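Local atomic coordinates of probable adhesion protein (Pseudomonas aeruginosa PAO1, PDB entry 6RU4), a protein that binds manganese(II) or ferrous iron and probably serves as the periplasmic solute-binding component of a metal-uptake transporter. Residues Arg172-His177 and Lys221-Glu226; Tyr246-Ile251 and Asp270-Ala275; Gly10-Pro15 and Gly65-Ala70; Val107-Thr112 and Ala179-Leu184. All blocks are in the same frame, centred on the assembly; numbering follows the deposited sequence.

Interaction 1 of 4, residues Arg172-His177 and Lys221-Glu226. With MN (manganese (II) ion), chain E; EDO (1,2-ethanediol), chain Q.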
loop_
_atom_site.group_PDB
_atom_site.type_symbol
_atom_site.label_atom_id
_atom_site.label_comp_id
_atom_site.label_asym_id
_atom_site.label_seq_id
_atom_site.Cartn_x
_atom_site.Cartn_y
_atom_site.Cartn_z
ATOM N N ARG A 172 8.622 19.564 7.364
ATOM C CA ARG A 172 8.135 19.155 6.049
ATOM C C ARG A 172 8.786 17.843 5.707
ATOM O O ARG A 172 9.932 17.613 6.067
ATOM C CB ARG A 172 8.432 20.206 4.981
ATOM C CG ARG A 172 7.556 21.431 5.062
ATOM C CD ARG A 172 7.789 22.273 3.836
ATOM N NE ARG A 172 7.272 23.635 3.981
ATOM C CZ ARG A 172 6.024 24.003 3.697
ATOM N NH1 ARG A 172 5.141 23.113 3.263
ATOM N NH2 ARG A 172 5.652 25.263 3.843
ATOM N N VAL A 173 8.039 16.988 5.022
ATOM C CA VAL A 173 8.333 15.613 4.646
ATOM C C VAL A 173 8.060 15.444 3.143
ATOM O O VAL A 173 7.058 15.936 2.616
ATOM C CB VAL A 173 7.389 14.730 5.515
ATOM C CG1 VAL A 173 7.051 13.380 4.879
ATOM C CG2 VAL A 173 7.910 14.575 6.935
ATOM N N ALA A 174 8.969 14.745 2.460
ATOM C CA ALA A 174 8.871 14.414 1.054
ATOM C C ALA A 174 9.049 12.911 0.939
ATOM O O ALA A 174 9.561 12.287 1.865
ATOM C CB ALA A 174 9.959 15.126 0.278
ATOM N N THR A 175 8.592 12.311 -0.173
ATOM C CA THR A 175 8.746 10.866 -0.394
ATOM C C THR A 175 9.187 10.671 -1.839
ATOM O O THR A 175 8.925 11.553 -2.660
ATOM C CB THR A 175 7.462 10.073 -0.034
ATOM O OG1 THR A 175 6.526 10.191 -1.092
ATOM C CG2 THR A 175 6.818 10.500 1.302
ATOM N N ILE A 176 9.871 9.550 -2.161
ATOM C CA ILE A 176 10.287 9.275 -3.550
ATOM C C ILE A 176 9.021 8.845 -4.310
ATOM O O ILE A 176 8.624 9.501 -5.267
ATOM C CB ILE A 176 11.427 8.192 -3.603
ATOM C CG1 ILE A 176 12.767 8.718 -3.000
ATOM C CG2 ILE A 176 11.624 7.574 -5.012
ATOM C CD1 ILE A 176 13.385 9.945 -3.606
ATOM N N HIS A 177 8.377 7.789 -3.793
ATOM C CA HIS A 177 7.179 7.105 -4.263
ATOM C C HIS A 177 5.981 7.658 -3.487
ATOM O O HIS A 177 6.081 7.805 -2.275
ATOM C CB HIS A 177 7.345 5.585 -3.977
ATOM C CG HIS A 177 6.412 4.700 -4.736
ATOM N ND1 HIS A 177 6.748 4.193 -5.985
ATOM C CD2 HIS A 177 5.192 4.236 -4.391
ATOM C CE1 HIS A 177 5.707 3.485 -6.372
ATOM N NE2 HIS A 177 4.745 3.474 -5.442
ATOM N N LYS A 221 12.496 18.816 5.430
ATOM C CA LYS A 221 13.389 18.260 6.442
ATOM C C LYS A 221 13.791 16.798 6.183
ATOM O O LYS A 221 14.979 16.468 6.228
ATOM C CB LYS A 221 12.763 18.422 7.859
ATOM C CG LYS A 221 12.373 19.858 8.252
ATOM C CD LYS A 221 13.575 20.742 8.556
ATOM C CE LYS A 221 13.142 22.164 8.798
ATOM N NZ LYS A 221 14.299 23.063 9.045
ATOM N N VAL A 222 12.807 15.921 5.944
ATOM C CA VAL A 222 13.097 14.505 5.726
ATOM C C VAL A 222 12.530 14.003 4.386
ATOM O O VAL A 222 11.594 14.590 3.857
ATOM C CB VAL A 222 12.704 13.591 6.937
ATOM C CG1 VAL A 222 13.282 14.118 8.249
ATOM C CG2 VAL A 222 11.210 13.414 7.059
ATOM N N ILE A 223 13.167 12.963 3.813
ATOM C CA ILE A 223 12.734 12.279 2.586
ATOM C C ILE A 223 12.582 10.788 2.878
ATOM O O ILE A 223 13.474 10.170 3.465
ATOM C CB ILE A 223 13.568 12.589 1.303
ATOM C CG1 ILE A 223 12.845 12.090 0.030
ATOM C CG2 ILE A 223 15.014 12.064 1.387
ATOM C CD1 ILE A 223 12.901 13.005 -1.111
ATOM N N PHE A 224 11.427 10.236 2.522
ATOM C CA PHE A 224 11.139 8.821 2.708
ATOM C C PHE A 224 11.354 8.095 1.378
ATOM O O PHE A 224 10.634 8.346 0.408
ATOM C CB PHE A 224 9.729 8.603 3.271
ATOM C CG PHE A 224 9.586 9.032 4.715
ATOM C CD1 PHE A 224 10.266 8.358 5.732
ATOM C CD2 PHE A 224 8.770 10.109 5.064
ATOM C CE1 PHE A 224 10.154 8.769 7.070
ATOM C CE2 PHE A 224 8.650 10.513 6.409
ATOM C CZ PHE A 224 9.347 9.840 7.398
ATOM N N SER A 225 12.401 7.243 1.324
ATOM C CA SER A 225 12.731 6.453 0.150
ATOM C C SER A 225 12.211 5.017 0.270
ATOM O O SER A 225 11.589 4.677 1.273
ATOM C CB SER A 225 14.226 6.504 -0.145
ATOM O OG SER A 225 14.986 5.850 0.853
ATOM N N GLU A 226 12.429 4.192 -0.769
ATOM C CA GLU A 226 11.969 2.804 -0.856
ATOM C C GLU A 226 12.963 1.758 -0.365
ATOM O O GLU A 226 14.132 1.800 -0.722
ATOM C CB GLU A 226 11.563 2.466 -2.301
ATOM C CG GLU A 226 10.273 3.113 -2.759
ATOM C CD GLU A 226 9.054 2.767 -1.928
ATOM O OE1 GLU A 226 8.742 1.564 -1.767
ATOM O OE2 GLU A 226 8.420 3.715 -1.419
HETATM MN MN MN E . 2.903 2.128 -5.469
HETATM C C1 EDO Q . 8.735 1.313 -6.086
HETATM O O1 EDO Q . 8.909 0.428 -4.968
HETATM C C2 EDO Q . 8.699 0.513 -7.435
HETATM O O2 EDO Q . 8.356 1.329 -8.563
#
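Val173-Thr175 and Val222-Glu226 run side by side as parallel strands, their axes 21° apart. The register pairs Val173 with Val222, Ala174 with Ile223 and Thr175 with Phe224, and the hydrogen bonds alternate as a parallel ladder requires: Ala174 N gives to Val222 O, Phe224 N to Ala174 O at 2.8 Å, and Ile176 N to Phe224 O. At the start Arg172 O takes Lys221 N, with a weak second bond from Val222 N. On the face carrying Val173, Thr175 and Phe224, the phenyl ring receives methyls at its edge: Val173 CG1 lies 3.6 Å from Phe224 CE2, and Thr175 CG2 also arrives near the ring plane. Val173 CG1 stands anti to the backbone N (chi1 153°), on the Phe224 side, while CG2 meets Val222 CG2 at 3.5 Å. These are the two central strands of a four-stranded parallel sheet of order 2-1-3-4, one of the two sheets of this cluster 9 solute-binding fold. On the other face Ile223 CD1 touches Ala174 CB and, at 4.0 Å, Ile176 CD1. At the strand end, Thr175 OG1 bonds to His177 O at 2.7 Å, tying down the turn that carries the metal ligand His177, whose NE2 binds manganese at 2.3 Å. Glu226, bent at chi2 (-59°), brings OE2 to 3.3 Å from His177 CB; OE2 is also hydrogen-bonded to Tyr180 OH.

Interaction 2 of 4, residues Tyr246-Ile251 and Asp270-Ala275. With MN (manganese (II) ion), chain E.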
loop_
_atom_site.group_PDB
_atom_site.type_symbol
_atom_site.label_atom_id
_atom_site.label_comp_id
_atom_site.label_asym_id
_atom_site.label_seq_id
_atom_site.Cartn_x
_atom_site.Cartn_y
_atom_site.Cartn_z
ATOM N N TYR A 246 15.327 8.615 5.189
ATOM C CA TYR A 246 14.694 7.533 5.932
ATOM C C TYR A 246 14.051 6.661 4.871
ATOM O O TYR A 246 13.768 7.154 3.776
ATOM C CB TYR A 246 13.639 8.080 6.930
ATOM C CG TYR A 246 14.221 8.935 8.037
ATOM C CD1 TYR A 246 14.458 10.288 7.846
ATOM C CD2 TYR A 246 14.558 8.386 9.270
ATOM C CE1 TYR A 246 15.054 11.068 8.835
ATOM C CE2 TYR A 246 15.142 9.160 10.275
ATOM C CZ TYR A 246 15.387 10.504 10.053
ATOM O OH TYR A 246 15.927 11.304 11.029
ATOM N N SER A 247 13.851 5.370 5.156
ATOM C CA SER A 247 13.261 4.471 4.171
ATOM C C SER A 247 12.029 3.789 4.695
ATOM O O SER A 247 11.985 3.392 5.865
ATOM C CB SER A 247 14.287 3.434 3.711
ATOM O OG SER A 247 15.237 3.988 2.820
ATOM N N LEU A 248 11.036 3.606 3.817
ATOM C CA LEU A 248 9.805 2.915 4.175
ATOM C C LEU A 248 9.540 1.744 3.240
ATOM O O LEU A 248 10.084 1.674 2.144
ATOM C CB LEU A 248 8.586 3.869 4.251
ATOM C CG LEU A 248 8.629 5.024 5.249
ATOM C CD1 LEU A 248 7.423 5.905 5.075
ATOM C CD2 LEU A 248 8.739 4.538 6.698
ATOM N N SER A 249 8.705 0.823 3.712
ATOM C CA SER A 249 8.266 -0.376 3.021
ATOM C C SER A 249 6.895 -0.165 2.395
ATOM O O SER A 249 5.965 0.299 3.064
ATOM C CB SER A 249 8.194 -1.525 4.013
ATOM O OG SER A 249 7.788 -2.699 3.341
ATOM N N HIS A 250 6.773 -0.531 1.107
ATOM C CA HIS A 250 5.546 -0.473 0.314
ATOM C C HIS A 250 4.785 -1.804 0.505
ATOM O O HIS A 250 3.619 -1.914 0.101
ATOM C CB HIS A 250 5.924 -0.232 -1.163
ATOM C CG HIS A 250 4.808 0.059 -2.132
ATOM N ND1 HIS A 250 3.844 -0.882 -2.435
ATOM C CD2 HIS A 250 4.640 1.120 -2.952
ATOM C CE1 HIS A 250 3.101 -0.359 -3.389
ATOM N NE2 HIS A 250 3.531 0.845 -3.731
ATOM N N ILE A 251 5.424 -2.794 1.194
ATOM C CA ILE A 251 4.903 -4.148 1.492
ATOM C C ILE A 251 4.619 -4.850 0.131
ATOM O O ILE A 251 3.494 -5.209 -0.154
ATOM C CB ILE A 251 3.704 -4.133 2.543
ATOM C CG1 ILE A 251 4.040 -3.240 3.783
ATOM C CG2 ILE A 251 3.314 -5.562 3.008
ATOM C CD1 ILE A 251 2.859 -2.782 4.660
ATOM N N ASP A 270 7.351 3.035 13.177
ATOM C CA ASP A 270 8.514 3.323 14.029
ATOM C C ASP A 270 9.559 4.192 13.310
ATOM O O ASP A 270 10.240 4.987 13.965
ATOM C CB ASP A 270 9.162 2.050 14.610
ATOM C CG ASP A 270 8.370 1.305 15.677
ATOM O OD1 ASP A 270 7.701 1.974 16.509
ATOM O OD2 ASP A 270 8.443 0.054 15.704
ATOM N N THR A 271 9.664 4.067 11.970
ATOM C CA THR A 271 10.576 4.886 11.158
ATOM C C THR A 271 10.080 6.331 11.135
ATOM O O THR A 271 10.887 7.252 11.278
ATOM C CB THR A 271 10.783 4.283 9.752
ATOM O OG1 THR A 271 11.350 2.981 9.890
ATOM C CG2 THR A 271 11.704 5.123 8.875
ATOM N N VAL A 272 8.748 6.525 10.984
ATOM C CA VAL A 272 8.118 7.849 10.975
ATOM C C VAL A 272 8.289 8.499 12.347
ATOM O O VAL A 272 8.618 9.678 12.412
ATOM C CB VAL A 272 6.648 7.803 10.500
ATOM C CG1 VAL A 272 6.016 9.185 10.548
ATOM C CG2 VAL A 272 6.550 7.224 9.085
ATOM N N VAL A 273 8.156 7.712 13.442
ATOM C CA VAL A 273 8.378 8.207 14.801
ATOM C C VAL A 273 9.840 8.637 14.960
ATOM O O VAL A 273 10.076 9.761 15.399
ATOM C CB VAL A 273 7.881 7.229 15.902
ATOM C CG1 VAL A 273 8.438 7.574 17.285
ATOM C CG2 VAL A 273 6.354 7.175 15.927
ATOM N N ARG A 274 10.803 7.793 14.529
ATOM C CA ARG A 274 12.243 8.091 14.585
ATOM C C ARG A 274 12.582 9.377 13.815
ATOM O O ARG A 274 13.342 10.195 14.331
ATOM C CB ARG A 274 13.063 6.902 14.078
ATOM C CG ARG A 274 14.564 6.980 14.363
ATOM C CD ARG A 274 15.316 5.726 13.939
ATOM N NE ARG A 274 15.363 5.551 12.483
ATOM C CZ ARG A 274 16.391 5.902 11.713
ATOM N NH1 ARG A 274 16.343 5.705 10.401
ATOM N NH2 ARG A 274 17.473 6.454 12.249
ATOM N N ALA A 275 11.966 9.587 12.625
ATOM C CA ALA A 275 12.137 10.789 11.793
ATOM C C ALA A 275 11.651 12.048 12.510
ATOM O O ALA A 275 12.323 13.076 12.420
ATOM C CB ALA A 275 11.405 10.628 10.470
HETATM MN MN MN E . 2.903 2.128 -5.469
HETATM O O HOH W 1 14.940 4.084 8.182
#
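Tyr246 carries a methyl group centred over one ring face, while a guanidinium from the same helix comes in obliquely past its CD2-CE2 side. The methyl is Ala275 CB, 3.8 Å from the ring centroid and 2° off the normal, a CH-pi contact. The guanidinium is that of Arg274: NH1 lies 3.4 Å from Tyr246 CD2, and the ring and guanidinium planes are 58° apart. The tyrosine ring thus puts its CD2-CE2 side against one face of the guanidinium. Arg274 gets there because its chain, extended at first, folds at chi3 (68°), bringing the guanidinium alongside the Tyr246 ring. From there NH1 reaches a water at 3.1 Å, which lies in the guanidinium plane and also accepts a weak bond from Ser247 N.

Further along, Leu248 and Thr271 lie alongside, pointing opposite ways, with Leu248 CD2 3.7 Å from Thr271 CB. Thr271 CG2 also packs on Ser247 O at 3.5 Å, while OG1 bonds back to Arg267 O within the helix. Strand 246-248 and helix 270-275 run nearly antiparallel, 8.8 Å between axes: the C-terminal helix lies against the edge strand 244-248 of its sheet. Past the strand, Ser249 OG accepts from Ile251 N in an ST turn around His250, whose NE2 binds manganese at 2.2 Å. Tyr246 OH is engaged by Glu278.

The one water link between the two segments is weak on the strand side, so strand and helix are joined mainly through apolar surfaces, with the guanidinium face resting on the rim of the tyrosine ring and its NH1 satisfied by water.

Interaction 3 of 4, residues Gly10-Pro15 and Gly65-Ala70. With MN (manganese (II) ion), chain E.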
loop_
_atom_site.group_PDB
_atom_site.type_symbol
_atom_site.label_atom_id
_atom_site.label_comp_id
_atom_site.label_asym_id
_atom_site.label_seq_id
_atom_site.Cartn_x
_atom_site.Cartn_y
_atom_site.Cartn_z
ATOM N N GLY A 10 -8.376 -15.300 -4.685
ATOM C CA GLY A 10 -7.279 -14.651 -5.390
ATOM C C GLY A 10 -6.932 -13.315 -4.784
ATOM O O GLY A 10 -7.818 -12.602 -4.325
ATOM N N ILE A 11 -5.633 -12.991 -4.721
ATOM C CA ILE A 11 -5.115 -11.708 -4.202
ATOM C C ILE A 11 -4.101 -11.139 -5.203
ATOM O O ILE A 11 -3.530 -11.902 -5.984
ATOM C CB ILE A 11 -4.610 -11.740 -2.727
ATOM C CG1 ILE A 11 -3.436 -12.723 -2.501
ATOM C CG2 ILE A 11 -5.747 -12.000 -1.745
ATOM C CD1 ILE A 11 -1.984 -12.059 -2.594
ATOM N N THR A 12 -3.893 -9.815 -5.205
ATOM C CA THR A 12 -3.001 -9.124 -6.159
ATOM C C THR A 12 -1.692 -8.630 -5.536
ATOM O O THR A 12 -0.619 -8.898 -6.082
ATOM C CB THR A 12 -3.760 -7.995 -6.848
ATOM O OG1 THR A 12 -4.165 -7.023 -5.860
ATOM C CG2 THR A 12 -4.992 -8.504 -7.608
ATOM N N LEU A 13 -1.786 -7.915 -4.393
ATOM C CA LEU A 13 -0.665 -7.325 -3.649
ATOM C C LEU A 13 -0.479 -8.019 -2.307
ATOM O O LEU A 13 -1.459 -8.502 -1.752
ATOM C CB LEU A 13 -0.907 -5.797 -3.436
ATOM C CG LEU A 13 -1.302 -4.958 -4.694
ATOM C CD1 LEU A 13 -2.151 -3.797 -4.350
ATOM C CD2 LEU A 13 -0.122 -4.531 -5.492
ATOM N N HIS A 14 0.777 -8.045 -1.766
ATOM C CA HIS A 14 1.119 -8.637 -0.451
ATOM C C HIS A 14 0.204 -8.164 0.694
ATOM O O HIS A 14 -0.235 -9.044 1.431
ATOM C CB HIS A 14 2.605 -8.431 -0.045
ATOM C CG HIS A 14 3.619 -9.070 -0.944
ATOM N ND1 HIS A 14 3.825 -8.620 -2.244
ATOM C CD2 HIS A 14 4.483 -10.075 -0.693
ATOM C CE1 HIS A 14 4.786 -9.386 -2.740
ATOM N NE2 HIS A 14 5.197 -10.284 -1.849
ATOM N N PRO A 15 -0.152 -6.860 0.890
ATOM C CA PRO A 15 -1.029 -6.507 2.033
ATOM C C PRO A 15 -2.374 -7.222 2.022
ATOM O O PRO A 15 -2.925 -7.499 3.084
ATOM C CB PRO A 15 -1.209 -4.987 1.888
ATOM C CG PRO A 15 -0.031 -4.525 1.105
ATOM C CD PRO A 15 0.228 -5.644 0.137
ATOM N N GLY A 65 -6.561 1.560 -8.497
ATOM C CA GLY A 65 -5.376 1.924 -9.271
ATOM C C GLY A 65 -4.078 1.165 -9.044
ATOM O O GLY A 65 -3.107 1.403 -9.768
ATOM N N HIS A 66 -4.028 0.247 -8.059
ATOM C CA HIS A 66 -2.795 -0.482 -7.797
ATOM C C HIS A 66 -2.788 -1.934 -8.259
ATOM O O HIS A 66 -1.879 -2.678 -7.900
ATOM C CB HIS A 66 -2.375 -0.396 -6.319
ATOM C CG HIS A 66 -0.896 -0.197 -6.169
ATOM N ND1 HIS A 66 0.025 -1.005 -6.839
ATOM C CD2 HIS A 66 -0.224 0.744 -5.478
ATOM C CE1 HIS A 66 1.209 -0.545 -6.502
ATOM N NE2 HIS A 66 1.113 0.511 -5.693
ATOM N N ASP A 67 -3.774 -2.350 -9.051
ATOM C CA ASP A 67 -3.833 -3.706 -9.552
ATOM C C ASP A 67 -4.660 -3.815 -10.828
ATOM O O ASP A 67 -5.380 -4.803 -11.000
ATOM C CB ASP A 67 -4.289 -4.697 -8.464
ATOM C CG ASP A 67 -5.652 -4.490 -7.818
ATOM O OD1 ASP A 67 -6.461 -3.659 -8.343
ATOM O OD2 ASP A 67 -5.924 -5.156 -6.795
ATOM N N ASP A 68 -4.528 -2.823 -11.745
ATOM C CA ASP A 68 -5.234 -2.787 -13.038
ATOM C C ASP A 68 -4.878 -4.006 -13.916
ATOM O O ASP A 68 -5.715 -4.488 -14.675
ATOM C CB ASP A 68 -4.937 -1.464 -13.764
ATOM C CG ASP A 68 -5.198 -0.220 -12.923
ATOM O OD1 ASP A 68 -6.324 -0.100 -12.354
ATOM O OD2 ASP A 68 -4.286 0.629 -12.824
ATOM N N PHE A 69 -3.656 -4.547 -13.717
ATOM C CA PHE A 69 -3.116 -5.744 -14.367
ATOM C C PHE A 69 -4.023 -6.941 -14.096
ATOM O O PHE A 69 -4.181 -7.789 -14.973
ATOM C CB PHE A 69 -1.665 -6.033 -13.877
ATOM C CG PHE A 69 -1.479 -6.343 -12.393
ATOM C CD1 PHE A 69 -1.770 -7.606 -11.882
ATOM C CD2 PHE A 69 -0.987 -5.383 -11.521
ATOM C CE1 PHE A 69 -1.631 -7.879 -10.512
ATOM C CE2 PHE A 69 -0.817 -5.670 -10.159
ATOM C CZ PHE A 69 -1.132 -6.918 -9.666
ATOM N N ALA A 70 -4.619 -7.005 -12.876
ATOM C CA ALA A 70 -5.489 -8.098 -12.450
ATOM C C ALA A 70 -6.821 -8.074 -13.168
ATOM O O ALA A 70 -7.302 -9.129 -13.588
ATOM C CB ALA A 70 -5.688 -8.054 -10.956
HETATM MN MN MN E . 2.903 2.128 -5.469
#
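Thr12 lies across Asp67 at about a right angle and gives its hydroxyl to the carboxylate, OG1 to OD2 at 2.7 Å. The bond uses the anti lone pair of OD2, on the side away from OD1. With OG1 between the backbone N and the carbonyl carbon (chi1 63°), the methyl is turned toward Ala70, and Thr12 CG2 meets Ala70 CB at 3.4 Å. Phe69 CZ reaches Thr12 CB at 4.0 Å, so Thr12 meets a carboxylate, a methyl and a ring carbon at once. Asp67 is gripped further: OD2 also accepts from Asn62 N, and OD1 from Gly63 N, which fixes the carboxylate's rotation and, through these bonds, probably favours its charged form.

One residue on, Leu13 crosses His66, with CD2 at 3.5 Å from His66 O and 3.8 Å from His66 ND1. His66 NE2 binds manganese at 2.4 Å, so Leu13 packs against the backbone and ring of a metal ligand.

Asn62 follows strand 58-61, and Leu61 on that strand also packs on Thr12, Asp67 and Ala70. The contact thus joins the loop between strand 7-11 and helix 14-24 to the start of helix 68-75, at the C-terminal ends of neighbouring parallel strands.

Interaction 4 of 4, residues Val107-Thr112 and Ala179-Leu184. With MN (manganese (II) ion), chain E.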
loop_
_atom_site.group_PDB
_atom_site.type_symbol
_atom_site.label_atom_id
_atom_site.label_comp_id
_atom_site.label_asym_id
_atom_site.label_seq_id
_atom_site.Cartn_x
_atom_site.Cartn_y
_atom_site.Cartn_z
ATOM N N VAL A 107 -5.901 12.372 -10.180
ATOM C CA VAL A 107 -6.402 11.015 -9.959
ATOM C C VAL A 107 -6.443 10.668 -8.467
ATOM O O VAL A 107 -6.180 11.524 -7.623
ATOM C CB VAL A 107 -5.551 9.971 -10.743
ATOM C CG1 VAL A 107 -5.614 10.210 -12.249
ATOM C CG2 VAL A 107 -4.112 9.939 -10.244
ATOM N N VAL A 108 -6.714 9.390 -8.162
ATOM C CA VAL A 108 -6.760 8.878 -6.800
ATOM C C VAL A 108 -5.467 8.138 -6.410
ATOM O O VAL A 108 -4.890 7.413 -7.230
ATOM C CB VAL A 108 -8.047 8.026 -6.605
ATOM C CG1 VAL A 108 -7.848 6.875 -5.616
ATOM C CG2 VAL A 108 -9.213 8.915 -6.184
ATOM N N ASN A 109 -5.036 8.327 -5.141
ATOM C CA ASN A 109 -3.911 7.637 -4.531
ATOM C C ASN A 109 -4.394 6.201 -4.209
ATOM O O ASN A 109 -5.305 6.044 -3.387
ATOM C CB ASN A 109 -3.454 8.351 -3.249
ATOM C CG ASN A 109 -2.113 7.852 -2.730
ATOM O OD1 ASN A 109 -1.700 6.732 -3.000
ATOM N ND2 ASN A 109 -1.395 8.660 -1.972
ATOM N N PRO A 110 -3.823 5.140 -4.839
ATOM C CA PRO A 110 -4.327 3.781 -4.582
ATOM C C PRO A 110 -3.763 3.061 -3.364
ATOM O O PRO A 110 -4.152 1.928 -3.107
ATOM C CB PRO A 110 -3.972 3.030 -5.874
ATOM C CG PRO A 110 -3.204 4.024 -6.754
ATOM C CD PRO A 110 -2.767 5.119 -5.872
ATOM N N HIS A 111 -2.873 3.699 -2.610
ATOM C CA HIS A 111 -2.163 3.115 -1.465
ATOM C C HIS A 111 -2.897 3.172 -0.163
ATOM O O HIS A 111 -2.292 3.451 0.879
ATOM C CB HIS A 111 -0.783 3.766 -1.318
ATOM C CG HIS A 111 0.017 3.705 -2.579
ATOM N ND1 HIS A 111 -0.197 4.600 -3.611
ATOM C CD2 HIS A 111 0.971 2.829 -2.945
ATOM C CE1 HIS A 111 0.673 4.285 -4.538
ATOM N NE2 HIS A 111 1.420 3.233 -4.169
ATOM N N THR A 112 -4.198 2.818 -0.198
ATOM C CA THR A 112 -5.080 2.799 0.969
ATOM C C THR A 112 -4.568 1.783 1.956
ATOM O O THR A 112 -4.610 2.006 3.166
ATOM C CB THR A 112 -6.471 2.489 0.520
ATOM O OG1 THR A 112 -6.407 1.297 -0.248
ATOM C CG2 THR A 112 -7.077 3.605 -0.327
ATOM N N ALA A 179 3.332 6.681 -2.066
ATOM C CA ALA A 179 2.637 5.641 -1.316
ATOM C C ALA A 179 2.241 5.993 0.145
ATOM O O ALA A 179 1.422 5.278 0.749
ATOM C CB ALA A 179 3.522 4.399 -1.293
ATOM N N TYR A 180 2.837 7.042 0.726
ATOM C CA TYR A 180 2.718 7.241 2.166
ATOM C C TYR A 180 1.821 8.387 2.661
ATOM O O TYR A 180 1.791 8.661 3.863
ATOM C CB TYR A 180 4.134 7.356 2.735
ATOM C CG TYR A 180 4.990 6.204 2.259
ATOM C CD1 TYR A 180 4.760 4.912 2.710
ATOM C CD2 TYR A 180 5.956 6.388 1.272
ATOM C CE1 TYR A 180 5.510 3.835 2.237
ATOM C CE2 TYR A 180 6.718 5.318 0.795
ATOM C CZ TYR A 180 6.492 4.043 1.284
ATOM O OH TYR A 180 7.244 2.982 0.847
ATOM N N ASP A 181 0.996 8.934 1.762
ATOM C CA ASP A 181 0.045 10.001 2.046
ATOM C C ASP A 181 -0.991 9.569 3.094
ATOM O O ASP A 181 -1.314 10.369 3.981
ATOM C CB ASP A 181 -0.603 10.510 0.740
ATOM C CG ASP A 181 0.383 11.200 -0.209
ATOM O OD1 ASP A 181 1.088 10.487 -0.972
ATOM O OD2 ASP A 181 0.455 12.448 -0.191
ATOM N N TYR A 182 -1.452 8.299 3.038
ATOM C CA TYR A 182 -2.401 7.720 3.996
ATOM C C TYR A 182 -1.739 7.415 5.366
ATOM O O TYR A 182 -2.344 7.651 6.408
ATOM C CB TYR A 182 -3.028 6.440 3.427
ATOM C CG TYR A 182 -3.918 6.646 2.219
ATOM C CD1 TYR A 182 -5.280 6.922 2.364
ATOM C CD2 TYR A 182 -3.421 6.482 0.928
ATOM C CE1 TYR A 182 -6.115 7.056 1.249
ATOM C CE2 TYR A 182 -4.247 6.612 -0.188
ATOM C CZ TYR A 182 -5.590 6.901 -0.024
ATOM O OH TYR A 182 -6.379 7.031 -1.134
ATOM N N LEU A 183 -0.510 6.868 5.341
ATOM C CA LEU A 183 0.321 6.540 6.499
ATOM C C LEU A 183 0.609 7.811 7.298
ATOM O O LEU A 183 0.457 7.808 8.523
ATOM C CB LEU A 183 1.657 5.944 6.014
ATOM C CG LEU A 183 2.472 5.021 6.959
ATOM C CD1 LEU A 183 3.568 4.345 6.184
ATOM C CD2 LEU A 183 3.182 5.799 8.087
ATOM N N LEU A 184 1.035 8.896 6.613
ATOM C CA LEU A 184 1.406 10.161 7.252
ATOM C C LEU A 184 0.226 10.928 7.818
ATOM O O LEU A 184 0.392 11.655 8.798
ATOM C CB LEU A 184 2.257 11.024 6.314
ATOM C CG LEU A 184 3.747 10.691 6.394
ATOM C CD1 LEU A 184 4.342 10.489 5.040
ATOM C CD2 LEU A 184 4.495 11.732 7.175
HETATM MN MN MN E . 2.903 2.128 -5.469
#
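The metal site of this solute-binding protein gathers six histidines, and here the loop bearing one of them, His111, packs on the turn leading into helix 181-184. His111 NE2 binds manganese at 2.3 Å. Asn109 OD1 closes an Asx turn by accepting His111 N, and also accepts His111 ND1 at 2.7 Å, close to the imidazole plane and nearly along the C=O axis. With ND1 donating, NE2 is left for the metal, and Asn109 acts as the second-shell residue that sets the ring's rotation. Ala179 covers one imidazole face, its CA 3.6 Å from the ring centroid, while Ala179 CB approaches His111 CD2 at 3.4 Å.

Tyr182 carries the other half of the contact. Its ring and the Asn109 side chain overlap head to tail, ring and amide planes 61° apart, with CE2 at 3.5 Å from Asn109 CG. Thr112 CA lies over one ring face, 4.0 Å from the centroid, in a CH-pi contact; Thr112 OG1 instead bonds to Asn88. The phenol oxygen has two partners, since Leu94 N also bonds to it. Tyr182 OH gives its proton to Asn109 O at 2.7 Å, tilted 19° from the carbonyl plane.

In the fold
From the N terminus, interaction 3 closes first, joining the loop after strand 7-11 to the start of helix 68-75, beyond the C-terminal ends of strands 7-11 and 58-61 of the first sheet. Interaction 4 then spans from the 107-112 loop to helix 181-184, and interaction 1 begins inside that span, at 172-177, and ends beyond it, at 221-226, so the two cross. Interaction 2 follows in series, setting the final helix against edge strand 244-248, the neighbour of 222-226 in the second sheet. Interaction 4 bridges the two halves of the chain. Interactions 1 and 3, about 24 Å apart between centres, lie on opposite sides of the chain's centre, yet all four supply a histidine to one manganese ion, which His41 and His199 complete.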